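Local atomic coordinates of probable sugar ABC transporter, sugar-binding protein (Streptococcus pneumoniae, PDB entry 2W7Y), a protein that binds the blood group A-trisaccharide as the solute-binding component of a probable sugar ABC transporter. Residues 48-51 with 56-59; 44-47 with 52-55. All coordinates share one frame; numbering follows the deposited sequence.

Contact 1 (48-51 with 56-59); sequences HSED and AKTM. With FUC (alpha-L-fucopyranose), chain C.
His48 and Ala56 bring the two backbones to within 5.6 Å, CA to CA, and Glu50 and Lys57 show the same 5.6 Å, two residues on in the loop but one in the helix. Residues 48-51 are irregular loop, whereas 56-59 lie in helix 54-69, so the loop crosses steeply past the first turns of the helix it is about to enter. The Ala56 methyl fills the first meeting point: its CB lies 3.6 Å from His48 CB and equally close to the carbonyl oxygen of His48, which is hydrogen-bonded to Arg60, further along the same helix. With CG anti to the carbonyl carbon (chi1 -47°), the imidazole of His48 extends past Ala56 to the sugar. NE2 of His48 and O3 of fucose are 3.0 Å apart in a hydrogen bond whose donor may be either, and O3 lies near the ring plane, at its edge. This is the ligand pocket of a bacterial extracellular solute-binding protein, here occupied by the blood-group trisaccharide; Trp53 packs edge-to-face with the His48 ring. At the exposed end the side chains of Glu50 and Lys57 run alongside each other in the same direction, touching through Glu50 CB and Lys57 CB at 3.8 Å. Their charged ends stay separate, Glu50 OE2 being 5.2 Å from Lys57 NZ, which instead forms a salt bridge with Asp61.

Contact 2 (44-47 with 52-55); sequences HGYH and EWPV. With FUC (alpha-L-fucopyranose), chain C; GAL (beta-D-galactopyranose), chain B.
Tyr46 and Trp53 meet beside the sugar, in the loop that links strand 39-44 to helix 54-69 in this solute-binding fold, and Tyr46 is the centre of an inverse gamma turn. Their planes differ by 26°, but the six-membered rings are slid far apart, with centroids separated by 5.8 Å, so the pair barely overlaps. Trp53 CZ3 lies near the Tyr46 plane at the ring edge, 3.6 Å from Tyr46 CD1. One face of the Tyr46 ring is taken by fucose, whose C6 methyl sits over the ring centre, 3.7 Å above the plane, a CH-pi arrangement. On the indole, Trp53 CZ3 packs against fucose C3 at 3.7 Å. Polar grip comes from the same short loop: fucose O4 donates to the carbonyl oxygen of Gly45 over 2.7 Å. A chi1 of -61°, which sets CG beside the backbone N, sends the phenol out to galactose, where Tyr46 OH and O1 of the sugar are hydrogen-bonded at 2.6 Å.

Further out, Ala56, Met59 and Tyr63 of the helix touch the Tyr46 side chain, and the backbone O of Tyr46 is hydrogen-bonded to Arg60. Val55 CG1 only grazes the tyrosine, while Val55 CB lies 3.5 Å above the plane of the Trp53 indole, toward its rim.

Both contacts fold the loop after strand 39-44 back on helix 54-69, and their centres are about 4 Å apart. Contact 1 grades from buried Ala56 to solvent-exposed Glu50, whereas contact 2 has buried Tyr46 against partly exposed Trp53 and Val55. The chemistry follows this placement: aliphatic packing and one imidazole bond to fucose in contact 1, aromatic surfaces and bonds to two sugars in contact 2. They join directly, with His48 CD2 3.5 Å from Trp53 CE3 and Ala56 CA 3.8 Å from Tyr46 CB. Both contacts touch fucose, through His48 in contact 1 and through Gly45, Tyr46 and Trp53 in contact 2, and Asn263 supplies it with a further hydrogen bond.

Contact 1 (48-51 with 56-59)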
# COMPACT_ATOMS: atom_id res chain seq x y z
N HIS A 48 3.24 -16.60 -6.59
CA HIS A 48 2.69 -16.66 -7.94
C HIS A 48 3.59 -17.38 -8.93
O HIS A 48 4.81 -17.20 -8.91
CB HIS A 48 2.40 -15.24 -8.45
CG HIS A 48 1.69 -14.37 -7.46
ND1 HIS A 48 0.36 -14.02 -7.59
CD2 HIS A 48 2.11 -13.80 -6.30
CE1 HIS A 48 0.01 -13.26 -6.57
NE2 HIS A 48 1.05 -13.12 -5.77
N SER A 49 2.98 -18.19 -9.79
CA SER A 49 3.68 -18.75 -10.93
C SER A 49 4.06 -17.60 -11.84
O SER A 49 3.33 -16.60 -11.91
CB SER A 49 2.80 -19.76 -11.67
OG SER A 49 1.77 -19.11 -12.40
N GLU A 50 5.18 -17.72 -12.54
CA GLU A 50 5.67 -16.63 -13.39
C GLU A 50 4.72 -16.30 -14.55
O GLU A 50 4.82 -15.24 -15.15
CB GLU A 50 7.09 -16.89 -13.88
CG GLU A 50 7.30 -18.19 -14.64
CD GLU A 50 8.73 -18.37 -15.10
OE1 GLU A 50 9.13 -19.52 -15.33
OE2 GLU A 50 9.46 -17.36 -15.22
N ASP A 51 3.78 -17.21 -14.82
CA ASP A 51 2.74 -16.99 -15.81
C ASP A 51 1.54 -16.18 -15.29
O ASP A 51 0.82 -15.57 -16.09
CB ASP A 51 2.28 -18.31 -16.43
CG ASP A 51 3.14 -18.74 -17.62
OD1 ASP A 51 4.04 -17.97 -18.03
OD2 ASP A 51 2.90 -19.84 -18.15
N ALA A 56 6.74 -12.11 -8.94
CA ALA A 56 6.93 -13.06 -7.84
C ALA A 56 8.18 -13.91 -8.03
O ALA A 56 8.96 -14.11 -7.09
CB ALA A 56 5.70 -13.93 -7.68
N LYS A 57 8.38 -14.40 -9.26
CA LYS A 57 9.53 -15.21 -9.63
C LYS A 57 10.84 -14.42 -9.50
O LYS A 57 11.84 -14.94 -9.00
CB LYS A 57 9.37 -15.72 -11.07
CG LYS A 57 9.95 -17.10 -11.33
CD LYS A 57 11.42 -17.05 -11.67
CE LYS A 57 12.04 -18.43 -11.65
NZ LYS A 57 13.47 -18.37 -12.03
N THR A 58 10.81 -13.16 -9.94
CA THR A 58 11.94 -12.25 -9.79
C THR A 58 12.32 -12.10 -8.31
O THR A 58 13.50 -12.20 -7.96
CB THR A 58 11.63 -10.86 -10.38
OG1 THR A 58 11.27 -10.99 -11.76
CG2 THR A 58 12.83 -9.93 -10.26
N MSE A 59 11.32 -11.90 -7.46
CA MSE A 59 11.52 -11.77 -6.01
C MSE A 59 12.10 -13.04 -5.40
O MSE A 59 13.05 -12.97 -4.62
CB MSE A 59 10.21 -11.42 -5.30
CG MSE A 59 9.65 -10.06 -5.64
SE MSE A 59 10.78 -8.58 -5.10
CE MSE A 59 9.42 -7.22 -5.17
C1 FUC C . 0.95 -7.79 -2.17
C2 FUC C . 0.05 -8.79 -2.89
C3 FUC C . 0.90 -9.70 -3.78
C4 FUC C . 1.97 -10.41 -2.94
C5 FUC C . 2.79 -9.37 -2.18
C6 FUC C . 3.80 -10.00 -1.23
O2 FUC C . -0.90 -8.11 -3.66
O3 FUC C . 0.10 -10.62 -4.49
O4 FUC C . 1.36 -11.31 -2.04
O5 FUC C . 1.97 -8.47 -1.45

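Contact 2 (44-47 with 52-55)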
# COMPACT_ATOMS: atom_id res chain seq x y z
N HIS A 44 7.13 -14.73 2.93
CA HIS A 44 6.75 -13.70 1.96
C HIS A 44 5.50 -14.12 1.18
O HIS A 44 5.10 -15.28 1.22
CB HIS A 44 7.91 -13.42 1.00
CG HIS A 44 8.26 -14.57 0.11
ND1 HIS A 44 9.18 -15.54 0.47
CD2 HIS A 44 7.81 -14.92 -1.12
CE1 HIS A 44 9.28 -16.43 -0.50
NE2 HIS A 44 8.46 -16.08 -1.48
N GLY A 45 4.88 -13.17 0.47
CA GLY A 45 3.67 -13.45 -0.30
C GLY A 45 3.85 -13.58 -1.80
O GLY A 45 2.88 -13.50 -2.56
N TYR A 46 5.08 -13.78 -2.25
CA TYR A 46 5.37 -13.97 -3.67
C TYR A 46 5.33 -15.45 -4.04
O TYR A 46 6.36 -16.10 -4.21
CB TYR A 46 6.70 -13.31 -4.04
CG TYR A 46 6.73 -11.81 -3.80
CD1 TYR A 46 6.09 -10.93 -4.68
CD2 TYR A 46 7.38 -11.28 -2.70
CE1 TYR A 46 6.11 -9.55 -4.46
CE2 TYR A 46 7.41 -9.90 -2.47
CZ TYR A 46 6.78 -9.04 -3.36
OH TYR A 46 6.79 -7.68 -3.14
N HIS A 47 4.10 -15.97 -4.15
CA HIS A 47 3.83 -17.39 -4.38
C HIS A 47 3.48 -17.67 -5.84
O HIS A 47 3.44 -18.82 -6.27
CB HIS A 47 2.66 -17.84 -3.50
CG HIS A 47 1.42 -17.03 -3.70
ND1 HIS A 47 0.53 -17.28 -4.73
CD2 HIS A 47 0.91 -15.98 -3.02
CE1 HIS A 47 -0.47 -16.42 -4.66
NE2 HIS A 47 -0.26 -15.62 -3.63
N GLU A 52 1.32 -16.17 -13.98
CA GLU A 52 0.28 -15.30 -13.40
C GLU A 52 0.82 -13.95 -12.91
O GLU A 52 0.14 -12.93 -13.03
CB GLU A 52 -0.57 -16.03 -12.33
CG GLU A 52 0.17 -16.48 -11.08
CD GLU A 52 -0.56 -17.56 -10.28
OE1 GLU A 52 -1.78 -17.76 -10.47
OE2 GLU A 52 0.10 -18.21 -9.45
N TRP A 53 2.04 -13.95 -12.38
CA TRP A 53 2.73 -12.72 -11.97
C TRP A 53 4.26 -12.92 -11.97
O TRP A 53 4.82 -13.43 -11.00
CB TRP A 53 2.25 -12.24 -10.59
CG TRP A 53 2.54 -10.79 -10.29
CD1 TRP A 53 2.54 -9.75 -11.18
CD2 TRP A 53 2.83 -10.21 -9.01
NE1 TRP A 53 2.82 -8.57 -10.53
CE2 TRP A 53 3.01 -8.82 -9.20
CE3 TRP A 53 2.97 -10.74 -7.71
CZ2 TRP A 53 3.32 -7.95 -8.15
CZ3 TRP A 53 3.28 -9.87 -6.67
CH2 TRP A 53 3.45 -8.49 -6.89
N PRO A 54 4.93 -12.53 -13.08
CA PRO A 54 6.38 -12.66 -13.26
C PRO A 54 7.21 -12.01 -12.15
O PRO A 54 8.35 -12.43 -11.91
CB PRO A 54 6.64 -11.95 -14.59
CG PRO A 54 5.36 -12.03 -15.31
CD PRO A 54 4.29 -11.92 -14.27
N VAL A 55 6.65 -10.99 -11.50
CA VAL A 55 7.31 -10.26 -10.41
C VAL A 55 7.65 -11.18 -9.24
O VAL A 55 8.72 -11.06 -8.64
CB VAL A 55 6.45 -9.06 -9.93
CG1 VAL A 55 6.98 -8.48 -8.62
CG2 VAL A 55 6.39 -7.97 -11.01
C1 FUC C . 0.95 -7.79 -2.17
C2 FUC C . 0.05 -8.79 -2.89
C3 FUC C . 0.90 -9.70 -3.78
C4 FUC C . 1.97 -10.41 -2.94
C5 FUC C . 2.79 -9.37 -2.18
C6 FUC C . 3.80 -10.00 -1.23
O2 FUC C . -0.90 -8.11 -3.66
O3 FUC C . 0.10 -10.62 -4.49
O4 FUC C . 1.36 -11.31 -2.04
O5 FUC C . 1.97 -8.47 -1.45
C1 GAL B . 3.51 -5.68 -3.36
C2 GAL B . 2.22 -5.78 -2.54
C3 GAL B . 1.48 -4.44 -2.53
C4 GAL B . 2.41 -3.27 -2.20
C5 GAL B . 3.63 -3.32 -3.13
C6 GAL B . 4.64 -2.19 -2.91
O1 GAL B . 4.29 -6.82 -3.12
O2 GAL B . 1.41 -6.78 -3.11
O3 GAL B . 0.39 -4.49 -1.63
O4 GAL B . 2.79 -3.35 -0.84
O5 GAL B . 4.29 -4.56 -2.98
O6 GAL B . 5.40 -2.01 -4.09